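Local coordinates for HydG protein (PDB 4RTB) that probably cleaves tyrosine by radical SAM chemistry to make the carbon monoxide and cyanide needed for [FeFe]-hydrogenase maturation, at residues Thr27-Thr32 with Glu260-Ile265; Pro157-Leu162 with Tyr193-Lys198; Trp230-Val235 with Ile265-Tyr270. One frame throughout, in Å; residues are numbered along the deposited sequence.

Contact 1: residues Thr27-Thr32 with Glu260-Ile265; sequences TLVQRT and ELLGVI
The carbonyl oxygen of Leu28 is gripped twice by Thr32, the residue whose methyl touches Leu262 on the facing helix. Thr32 N gives the regular helix bond at 2.9 Å, and Thr32 OG1 adds a second bond to the same Leu28 O at 3.1 Å, coming from above the carbonyl plane rather than along a lone pair. With its hydroxyl occupied by its own helix, Thr32 offers Leu262 a purely apolar surface: CG2 stands anti to the backbone N (chi1 -57° for OG1) and lies 4.0 Å from both Leu262 CG and Leu262 CD2.

One turn earlier, Val29 makes the closer approach. Its CG2 methyl comes within 3.6 Å of Leu262 CB and equally near Gly263 N, so the branch rests on the backbone as much as on a side chain. Gly263 presents bare backbone here, and its CA is 5.8 Å from Val29 CA, the closest CA pair between the two segments. The short helical segments run roughly antiparallel, at 140°, with axes 9.4 Å apart.

Leu62 of helix 62-70 packs on Thr32, Leu262 and Ile265, while Leu261, Val264 and Ile265 pack on helix 303-316. The arrangement is that of an N-terminal helix laid over one of the outer helices of a radical SAM TIM-type barrel.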
loop_
_atom_site.group_PDB
_atom_site.type_symbol
_atom_site.label_atom_id
_atom_site.label_comp_id
_atom_site.label_asym_id
_atom_site.label_seq_id
_atom_site.Cartn_x
_atom_site.Cartn_y
_atom_site.Cartn_z
ATOM N N THR A 27 -15.804 7.506 17.182
ATOM C CA THR A 27 -17.206 7.818 17.434
ATOM C C THR A 27 -17.921 7.921 16.091
ATOM O O THR A 27 -18.878 7.189 15.852
ATOM C CB THR A 27 -17.405 9.119 18.247
ATOM O OG1 THR A 27 -16.362 10.049 17.942
ATOM C CG2 THR A 27 -17.394 8.827 19.742
ATOM N N LEU A 28 -17.419 8.784 15.206
ATOM C CA LEU A 28 -18.027 9.001 13.892
ATOM C C LEU A 28 -18.294 7.688 13.159
ATOM O O LEU A 28 -19.451 7.327 12.917
ATOM C CB LEU A 28 -17.138 9.905 13.031
ATOM C CG LEU A 28 -17.531 10.105 11.562
ATOM C CD1 LEU A 28 -18.961 10.614 11.432
ATOM C CD2 LEU A 28 -16.564 11.057 10.875
ATOM N N VAL A 29 -17.219 6.969 12.837
ATOM C CA VAL A 29 -17.317 5.707 12.112
ATOM C C VAL A 29 -18.263 4.733 12.819
ATOM O O VAL A 29 -18.885 3.891 12.175
ATOM C CB VAL A 29 -15.917 5.056 11.922
ATOM C CG1 VAL A 29 -15.262 4.779 13.252
ATOM C CG2 VAL A 29 -16.012 3.775 11.106
ATOM N N GLN A 30 -18.404 4.869 14.136
ATOM C CA GLN A 30 -19.346 4.028 14.863
ATOM C C GLN A 30 -20.777 4.411 14.485
ATOM O O GLN A 30 -21.531 3.561 14.003
ATOM C CB GLN A 30 -19.134 4.133 16.376
ATOM C CG GLN A 30 -19.553 2.888 17.149
ATOM C CD GLN A 30 -18.409 2.263 17.931
ATOM O OE1 GLN A 30 -17.557 2.963 18.483
ATOM N NE2 GLN A 30 -18.385 0.935 17.982
ATOM N N ARG A 31 -21.136 5.685 14.671
ATOM C CA ARG A 31 -22.495 6.144 14.368
ATOM C C ARG A 31 -22.849 5.765 12.943
ATOM O O ARG A 31 -23.886 5.148 12.691
ATOM C CB ARG A 31 -22.651 7.659 14.539
ATOM C CG ARG A 31 -21.616 8.329 15.416
ATOM N N THR A 32 -21.958 6.134 12.026
ATOM C CA THR A 32 -22.091 5.795 10.620
ATOM C C THR A 32 -22.392 4.313 10.457
ATOM O O THR A 32 -23.399 3.942 9.848
ATOM C CB THR A 32 -20.814 6.143 9.832
ATOM O OG1 THR A 32 -20.514 7.535 9.996
ATOM C CG2 THR A 32 -20.998 5.837 8.355
ATOM N N GLU A 260 -14.111 -1.275 8.691
ATOM C CA GLU A 260 -12.719 -0.909 8.449
ATOM C C GLU A 260 -12.595 0.046 7.260
ATOM O O GLU A 260 -11.827 1.013 7.306
ATOM C CB GLU A 260 -11.863 -2.161 8.221
ATOM C CG GLU A 260 -10.918 -2.504 9.373
ATOM C CD GLU A 260 -11.586 -3.302 10.482
ATOM O OE1 GLU A 260 -11.902 -4.491 10.258
ATOM O OE2 GLU A 260 -11.788 -2.742 11.581
ATOM N N LEU A 261 -13.353 -0.234 6.202
ATOM C CA LEU A 261 -13.407 0.641 5.034
ATOM C C LEU A 261 -13.860 2.044 5.417
ATOM O O LEU A 261 -13.257 3.038 5.008
ATOM C CB LEU A 261 -14.346 0.065 3.973
ATOM C CG LEU A 261 -14.782 1.024 2.860
ATOM C CD1 LEU A 261 -13.586 1.484 2.039
ATOM C CD2 LEU A 261 -15.826 0.367 1.972
ATOM N N LEU A 262 -14.937 2.107 6.195
ATOM C CA LEU A 262 -15.411 3.360 6.770
ATOM C C LEU A 262 -14.307 4.065 7.564
ATOM O O LEU A 262 -14.067 5.268 7.400
ATOM C CB LEU A 262 -16.616 3.096 7.674
ATOM C CG LEU A 262 -18.029 3.450 7.211
ATOM C CD1 LEU A 262 -18.116 3.528 5.699
ATOM C CD2 LEU A 262 -19.012 2.425 7.751
ATOM N N GLY A 263 -13.634 3.296 8.415
ATOM C CA GLY A 263 -12.608 3.821 9.296
ATOM C C GLY A 263 -11.424 4.438 8.578
ATOM O O GLY A 263 -10.913 5.474 9.003
ATOM N N VAL A 264 -10.981 3.803 7.497
ATOM C CA VAL A 264 -9.858 4.329 6.727
ATOM C C VAL A 264 -10.189 5.693 6.131
ATOM O O VAL A 264 -9.418 6.648 6.265
ATOM C CB VAL A 264 -9.452 3.371 5.599
ATOM C CG1 VAL A 264 -8.451 4.038 4.672
ATOM C CG2 VAL A 264 -8.877 2.095 6.177
ATOM N N ILE A 265 -11.341 5.779 5.477
ATOM C CA ILE A 265 -11.774 7.026 4.865
ATOM C C ILE A 265 -11.949 8.110 5.924
ATOM O O ILE A 265 -11.546 9.257 5.719
ATOM C CB ILE A 265 -13.088 6.845 4.080
ATOM C CG1 ILE A 265 -12.932 5.725 3.047
ATOM C CG2 ILE A 265 -13.482 8.144 3.396
ATOM C CD1 ILE A 265 -14.184 5.452 2.246
#

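Contact 2: residues Pro157-Leu162 with Tyr193-Lys198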
loop_
_atom_site.group_PDB
_atom_site.type_symbol
_atom_site.label_atom_id
_atom_site.label_comp_id
_atom_site.label_asym_id
_atom_site.label_seq_id
_atom_site.Cartn_x
_atom_site.Cartn_y
_atom_site.Cartn_z
ATOM N N PRO A 157 12.038 -2.816 21.189
ATOM C CA PRO A 157 12.031 -1.516 21.872
ATOM C C PRO A 157 12.516 -0.375 20.984
ATOM O O PRO A 157 13.315 -0.594 20.074
ATOM C CB PRO A 157 12.983 -1.741 23.043
ATOM C CG PRO A 157 12.810 -3.178 23.364
ATOM C CD PRO A 157 12.617 -3.870 22.041
ATOM N N GLU A 158 12.018 0.826 21.256
ATOM C CA GLU A 158 12.257 1.994 20.417
ATOM C C GLU A 158 13.741 2.253 20.144
ATOM O O GLU A 158 14.157 2.370 18.987
ATOM C CB GLU A 158 11.624 3.221 21.066
ATOM C CG GLU A 158 11.712 4.485 20.244
ATOM C CD GLU A 158 10.516 5.388 20.459
ATOM O OE1 GLU A 158 9.402 4.857 20.658
ATOM O OE2 GLU A 158 10.689 6.624 20.432
ATOM N N ASP A 159 14.532 2.325 21.211
ATOM C CA ASP A 159 15.955 2.629 21.101
ATOM C C ASP A 159 16.683 1.588 20.254
ATOM O O ASP A 159 17.558 1.926 19.448
ATOM C CB ASP A 159 16.589 2.729 22.494
ATOM C CG ASP A 159 17.919 3.448 22.471
ATOM O OD1 ASP A 159 18.827 3.014 21.728
ATOM O OD2 ASP A 159 18.058 4.458 23.188
ATOM N N LYS A 160 16.306 0.327 20.446
ATOM C CA LYS A 160 16.870 -0.787 19.697
ATOM C C LYS A 160 16.713 -0.583 18.191
ATOM O O LYS A 160 17.700 -0.378 17.466
ATOM C CB LYS A 160 16.195 -2.097 20.111
ATOM C CG LYS A 160 17.104 -3.114 20.779
ATOM C CD LYS A 160 16.931 -4.482 20.128
ATOM C CE LYS A 160 17.521 -5.596 20.980
ATOM N NZ LYS A 160 17.375 -6.923 20.314
ATOM N N THR A 161 15.461 -0.636 17.739
ATOM C CA THR A 161 15.127 -0.521 16.325
ATOM C C THR A 161 15.676 0.753 15.720
ATOM O O THR A 161 16.200 0.741 14.610
ATOM C CB THR A 161 13.606 -0.533 16.087
ATOM O OG1 THR A 161 13.039 0.701 16.543
ATOM C CG2 THR A 161 12.955 -1.683 16.815
ATOM N N LEU A 162 15.549 1.855 16.449
ATOM C CA LEU A 162 15.953 3.138 15.901
ATOM C C LEU A 162 17.463 3.263 15.767
ATOM O O LEU A 162 17.940 3.914 14.849
ATOM C CB LEU A 162 15.400 4.277 16.748
ATOM C CG LEU A 162 13.924 4.535 16.462
ATOM C CD1 LEU A 162 13.423 5.663 17.321
ATOM C CD2 LEU A 162 13.716 4.848 14.986
ATOM N N TYR A 193 10.274 9.612 16.279
ATOM C CA TYR A 193 9.966 10.087 14.938
ATOM C C TYR A 193 10.896 11.229 14.543
ATOM O O TYR A 193 11.246 11.370 13.371
ATOM C CB TYR A 193 8.504 10.521 14.844
ATOM C CG TYR A 193 7.531 9.365 14.846
ATOM C CD1 TYR A 193 7.762 8.240 14.067
ATOM C CD2 TYR A 193 6.390 9.395 15.633
ATOM C CE1 TYR A 193 6.879 7.179 14.064
ATOM C CE2 TYR A 193 5.500 8.337 15.638
ATOM C CZ TYR A 193 5.749 7.232 14.852
ATOM O OH TYR A 193 4.867 6.177 14.855
ATOM N N GLU A 194 11.295 12.041 15.518
ATOM C CA GLU A 194 12.310 13.060 15.274
ATOM C C GLU A 194 13.630 12.405 14.886
ATOM O O GLU A 194 14.395 12.952 14.091
ATOM C CB GLU A 194 12.505 13.951 16.501
ATOM C CG GLU A 194 11.554 15.134 16.567
ATOM N N ARG A 195 13.893 11.233 15.452
ATOM C CA ARG A 195 15.096 10.484 15.116
ATOM C C ARG A 195 14.974 9.901 13.715
ATOM O O ARG A 195 15.953 9.849 12.970
ATOM C CB ARG A 195 15.353 9.371 16.141
ATOM C CG ARG A 195 15.844 9.867 17.500
ATOM C CD ARG A 195 16.035 8.724 18.493
ATOM N NE ARG A 195 17.131 7.833 18.120
ATOM C CZ ARG A 195 17.440 6.715 18.771
ATOM N NH1 ARG A 195 18.456 5.964 18.362
ATOM N NH2 ARG A 195 16.733 6.343 19.830
ATOM N N LEU A 196 13.766 9.478 13.358
ATOM C CA LEU A 196 13.532 8.828 12.073
ATOM C C LEU A 196 13.589 9.824 10.917
ATOM O O LEU A 196 14.112 9.508 9.849
ATOM C CB LEU A 196 12.184 8.105 12.076
ATOM C CG LEU A 196 12.031 7.025 11.003
ATOM C CD1 LEU A 196 13.082 5.941 11.193
ATOM C CD2 LEU A 196 10.631 6.428 11.018
ATOM N N LYS A 197 13.060 11.025 11.139
ATOM C CA LYS A 197 13.075 12.077 10.126
ATOM C C LYS A 197 14.506 12.430 9.705
ATOM O O LYS A 197 14.736 12.857 8.571
ATOM C CB LYS A 197 12.349 13.326 10.640
ATOM C CG LYS A 197 12.133 14.411 9.595
ATOM N N LYS A 198 15.463 12.238 10.611
ATOM C CA LYS A 198 16.871 12.500 10.316
ATOM C C LYS A 198 17.474 11.448 9.387
ATOM O O LYS A 198 18.519 11.675 8.776
ATOM C CB LYS A 198 17.690 12.564 11.608
ATOM C CG LYS A 198 17.441 13.800 12.464
#
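Charge first. Arg195 reaches from helix 190-197 to Asp159 in the first turn of helix 158-175, but the attraction is loose: Asp159 OD2 stays 4.1 Å from Arg195 NH2, too far for a salt bridge. The carboxylate and guanidinium planes are turned 70° apart, so the two groups are far from the coplanar, edge-to-edge setting of a paired carboxylate and guanidinium. The Asp159 backbone is just as near, with CA 4.0 Å from Arg195 NH2. The stronger partner of the arginine is Glu166, which forms a salt bridge with NH1 from further along helix 158-175.

The guanidinium also lies over Leu162. Leu162 CB sits against the centre of one face, 3.8 Å from Arg195 CZ, and the arginine chain bends at chi3 (67°) to bring its flat end over that carbon. The contact is therefore a methylene against a planar cation, while NH1 is engaged by Glu166.

The apolar part lies beside it. Leu162 CD2 meets Leu196 CD1 at 4.0 Å, the two leucine side chains crossing at about a right angle, and Leu162 CD1 brushes the CD methylene of Arg195. Leu162 thus serves both kinds of neighbour, its CB supporting the cation and its branches filling the seam between the helices. The segments are almost parallel, 4° apart with axes 11.1 Å from each other, as expected of successive outer helices in a run of beta-alpha units.

Chemically, the more exposed side of this interface is closed by an arginine that covers a leucine with its face while Glu166 holds its charge, and the nearby Asp159 would probably steady that charge further.

Contact 3: residues Trp230-Val235 with Ile265-Tyr270; sequences WRLNAV and IAHADY. With SAM (S-adenosylmethionine), chain B.
An imidazole points into the break between two short helices: the far end of the His267 ring meets Leu232 and Val235, which stand on either side of Asn233, where helix 228-232 stops and helix 234-240 is about to start. Although His267 NE2 lies 4.0 Å from the carbonyl oxygen of Leu232, that is too long for a bond, and the oxygen approaches the ring obliquely. Val235 CG2 is also oblique, 3.9 Å from His267 NE2. The Leu232 side chain runs alongside the histidine, pointing back the opposite way, with its CD1 4.1 Å from His267 CE1. What fixes the ring polarly is the other nitrogen, since ND1 hydrogen-bonds Tyr211 OH. His267 reaches this place extended, with CG anti to the backbone N (chi1 -162°).

Next to Leu232 in sequence, Arg231 points a different way, to S-adenosylmethionine. Its NH2 donates an almost straight bond (171°) to the carboxylate oxygen OXT of S-adenosylmethionine at 2.6 Å, and OXT lies in the guanidinium plane at its edge. The arginine chain, bent at chi3 (-84°), turns toward that carboxylate; the ligand as a whole is also hydrogen-bonded by Glu209, Met153 and Lys288.

The pair of short helices thus meets SAM through Arg231 and helix 257-275 through Leu232 and Val235. Ile26 of helix 23-39 covers Leu232, and Ile25 covers His267 and Tyr270; on strand 246-249, Ile246 packs on Val235 and Ile248 on His267.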
loop_
_atom_site.group_PDB
_atom_site.type_symbol
_atom_site.label_atom_id
_atom_site.label_comp_id
_atom_site.label_asym_id
_atom_site.label_seq_id
_atom_site.Cartn_x
_atom_site.Cartn_y
_atom_site.Cartn_z
ATOM N N TRP A 230 -2.601 4.299 21.258
ATOM C CA TRP A 230 -1.179 4.512 21.032
ATOM C C TRP A 230 -0.816 4.276 19.569
ATOM O O TRP A 230 0.105 4.901 19.044
ATOM C CB TRP A 230 -0.342 3.607 21.938
ATOM C CG TRP A 230 1.126 3.768 21.734
ATOM C CD1 TRP A 230 2.004 2.818 21.293
ATOM C CD2 TRP A 230 1.902 4.956 21.940
ATOM N NE1 TRP A 230 3.272 3.339 21.222
ATOM C CE2 TRP A 230 3.233 4.654 21.616
ATOM C CE3 TRP A 230 1.587 6.252 22.371
ATOM C CZ2 TRP A 230 4.259 5.593 21.707
ATOM C CZ3 TRP A 230 2.606 7.182 22.463
ATOM C CH2 TRP A 230 3.924 6.849 22.133
ATOM N N ARG A 231 -1.545 3.377 18.914
ATOM C CA ARG A 231 -1.288 3.060 17.513
ATOM C C ARG A 231 -2.081 3.984 16.593
ATOM O O ARG A 231 -1.615 4.346 15.513
ATOM C CB ARG A 231 -1.623 1.588 17.230
ATOM C CG ARG A 231 -1.656 1.210 15.750
ATOM C CD ARG A 231 -1.555 -0.299 15.541
ATOM N NE ARG A 231 -0.170 -0.762 15.548
ATOM C CZ ARG A 231 0.491 -1.169 14.468
ATOM N NH1 ARG A 231 -0.109 -1.187 13.286
ATOM N NH2 ARG A 231 1.751 -1.567 14.571
ATOM N N LEU A 232 -3.269 4.380 17.037
ATOM C CA LEU A 232 -4.146 5.208 16.221
ATOM C C LEU A 232 -3.554 6.579 15.905
ATOM O O LEU A 232 -3.518 6.985 14.740
ATOM C CB LEU A 232 -5.499 5.381 16.903
ATOM C CG LEU A 232 -6.509 6.073 15.992
ATOM C CD1 LEU A 232 -6.604 5.353 14.653
ATOM C CD2 LEU A 232 -7.855 6.134 16.653
ATOM N N ASN A 233 -3.101 7.301 16.928
ATOM C CA ASN A 233 -2.515 8.618 16.690
ATOM C C ASN A 233 -0.994 8.573 16.565
ATOM O O ASN A 233 -0.307 9.543 16.886
ATOM C CB ASN A 233 -2.921 9.614 17.785
ATOM C CG ASN A 233 -2.976 8.990 19.162
ATOM O OD1 ASN A 233 -1.973 8.497 19.674
ATOM N ND2 ASN A 233 -4.151 9.035 19.782
ATOM N N ALA A 234 -0.477 7.447 16.081
ATOM C CA ALA A 234 0.951 7.307 15.815
ATOM C C ALA A 234 1.357 8.170 14.629
ATOM O O ALA A 234 2.404 8.826 14.645
ATOM C CB ALA A 234 1.309 5.852 15.557
ATOM N N VAL A 235 0.519 8.160 13.598
ATOM C CA VAL A 235 0.765 8.953 12.403
ATOM C C VAL A 235 0.703 10.443 12.718
ATOM O O VAL A 235 1.408 11.234 12.103
ATOM C CB VAL A 235 -0.238 8.617 11.282
ATOM C CG1 VAL A 235 0.444 7.807 10.192
ATOM C CG2 VAL A 235 -1.434 7.858 11.849
ATOM N N ILE A 265 -11.341 5.779 5.477
ATOM C CA ILE A 265 -11.774 7.026 4.865
ATOM C C ILE A 265 -11.949 8.110 5.924
ATOM O O ILE A 265 -11.546 9.257 5.719
ATOM C CB ILE A 265 -13.088 6.845 4.080
ATOM C CG1 ILE A 265 -12.932 5.725 3.047
ATOM C CG2 ILE A 265 -13.482 8.144 3.396
ATOM C CD1 ILE A 265 -14.184 5.452 2.246
ATOM N N ALA A 266 -12.531 7.739 7.061
ATOM C CA ALA A 266 -12.688 8.674 8.173
ATOM C C ALA A 266 -11.331 9.179 8.656
ATOM O O ALA A 266 -11.177 10.353 8.997
ATOM C CB ALA A 266 -13.446 8.019 9.316
ATOM N N HIS A 267 -10.354 8.279 8.670
ATOM C CA HIS A 267 -9.006 8.582 9.132
ATOM C C HIS A 267 -8.318 9.586 8.209
ATOM O O HIS A 267 -7.788 10.604 8.666
ATOM C CB HIS A 267 -8.187 7.291 9.226
ATOM C CG HIS A 267 -6.966 7.408 10.078
ATOM N ND1 HIS A 267 -6.138 6.332 10.348
ATOM C CD2 HIS A 267 -6.422 8.462 10.729
ATOM C CE1 HIS A 267 -5.147 6.724 11.118
ATOM N NE2 HIS A 267 -5.292 8.017 11.365
ATOM N N ALA A 268 -8.337 9.296 6.909
ATOM C CA ALA A 268 -7.759 10.195 5.912
ATOM C C ALA A 268 -8.450 11.558 5.927
ATOM O O ALA A 268 -7.793 12.602 5.838
ATOM C CB ALA A 268 -7.840 9.575 4.532
ATOM N N ASP A 269 -9.777 11.535 6.031
ATOM C CA ASP A 269 -10.568 12.746 6.220
ATOM C C ASP A 269 -10.022 13.571 7.378
ATOM O O ASP A 269 -9.713 14.759 7.224
ATOM C CB ASP A 269 -12.034 12.395 6.484
ATOM C CG ASP A 269 -12.927 12.656 5.289
ATOM O OD1 ASP A 269 -12.491 12.405 4.146
ATOM O OD2 ASP A 269 -14.074 13.105 5.498
ATOM N N TYR A 270 -9.910 12.920 8.534
ATOM C CA TYR A 270 -9.420 13.551 9.753
ATOM C C TYR A 270 -8.056 14.196 9.552
ATOM O O TYR A 270 -7.862 15.363 9.897
ATOM C CB TYR A 270 -9.350 12.531 10.893
ATOM C CG TYR A 270 -8.618 13.027 12.122
ATOM C CD1 TYR A 270 -7.265 12.760 12.305
ATOM C CD2 TYR A 270 -9.279 13.756 13.102
ATOM C CE1 TYR A 270 -6.593 13.212 13.423
ATOM C CE2 TYR A 270 -8.612 14.209 14.227
ATOM C CZ TYR A 270 -7.270 13.933 14.383
ATOM O OH TYR A 270 -6.596 14.379 15.498
HETATM N N SAM B . 5.501 -4.893 13.017
HETATM C CA SAM B . 4.924 -3.656 12.491
HETATM C C SAM B . 3.424 -3.532 12.734
HETATM O O SAM B . 2.770 -4.431 13.251
HETATM O OXT SAM B . 2.829 -2.507 12.410
HETATM C CB SAM B . 5.187 -3.510 10.993
HETATM C CG SAM B . 5.493 -4.787 10.212
HETATM S SD SAM B . 4.176 -6.016 10.035
HETATM C CE SAM B . 5.209 -7.405 9.562
HETATM C "C5'" SAM B . 3.598 -5.694 8.354
HETATM C "C4'" SAM B . 2.099 -5.882 8.135
HETATM O "O4'" SAM B . 1.751 -7.191 7.714
HETATM C "C3'" SAM B . 1.297 -5.641 9.403
HETATM O "O3'" SAM B . 0.976 -4.278 9.532
HETATM C "C2'" SAM B . 0.060 -6.491 9.202
HETATM O "O2'" SAM B . -1.044 -5.681 8.881
HETATM C "C1'" SAM B . 0.378 -7.373 8.007
HETATM N N9 SAM B . 0.063 -8.765 8.359
HETATM C C8 SAM B . 0.477 -9.431 9.479
HETATM N N7 SAM B . -0.027 -10.684 9.447
HETATM C C5 SAM B . -0.767 -10.821 8.325
HETATM C C6 SAM B . -1.495 -11.883 7.811
HETATM N N6 SAM B . -1.545 -13.038 8.467
HETATM N N1 SAM B . -2.168 -11.732 6.617
HETATM C C2 SAM B . -2.113 -10.530 5.941
HETATM N N3 SAM B . -1.386 -9.478 6.457
HETATM C C4 SAM B . -0.722 -9.621 7.631
#

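Overall arrangement
Helix 23-39, near the N terminus, is the first partner met along the chain, and contact 1 closes its long loop only when helix 257-275 arrives. Contact 2 is nested inside that loop, joining helices 158-175 and 190-197. Contact 3 opens after contact 2 has closed and crosses contact 1: residues 230-235 lie within the loop, while 265-270 follow directly along the same helix, sharing Ile265. Contacts 1 and 3 therefore use one outer helix to join the N-terminal helix to the helices beside the SAM site, their centres 11 Å apart. Contact 2, with its centre 20 Å from that of contact 3, touches it where Tyr193 packs on Ala234.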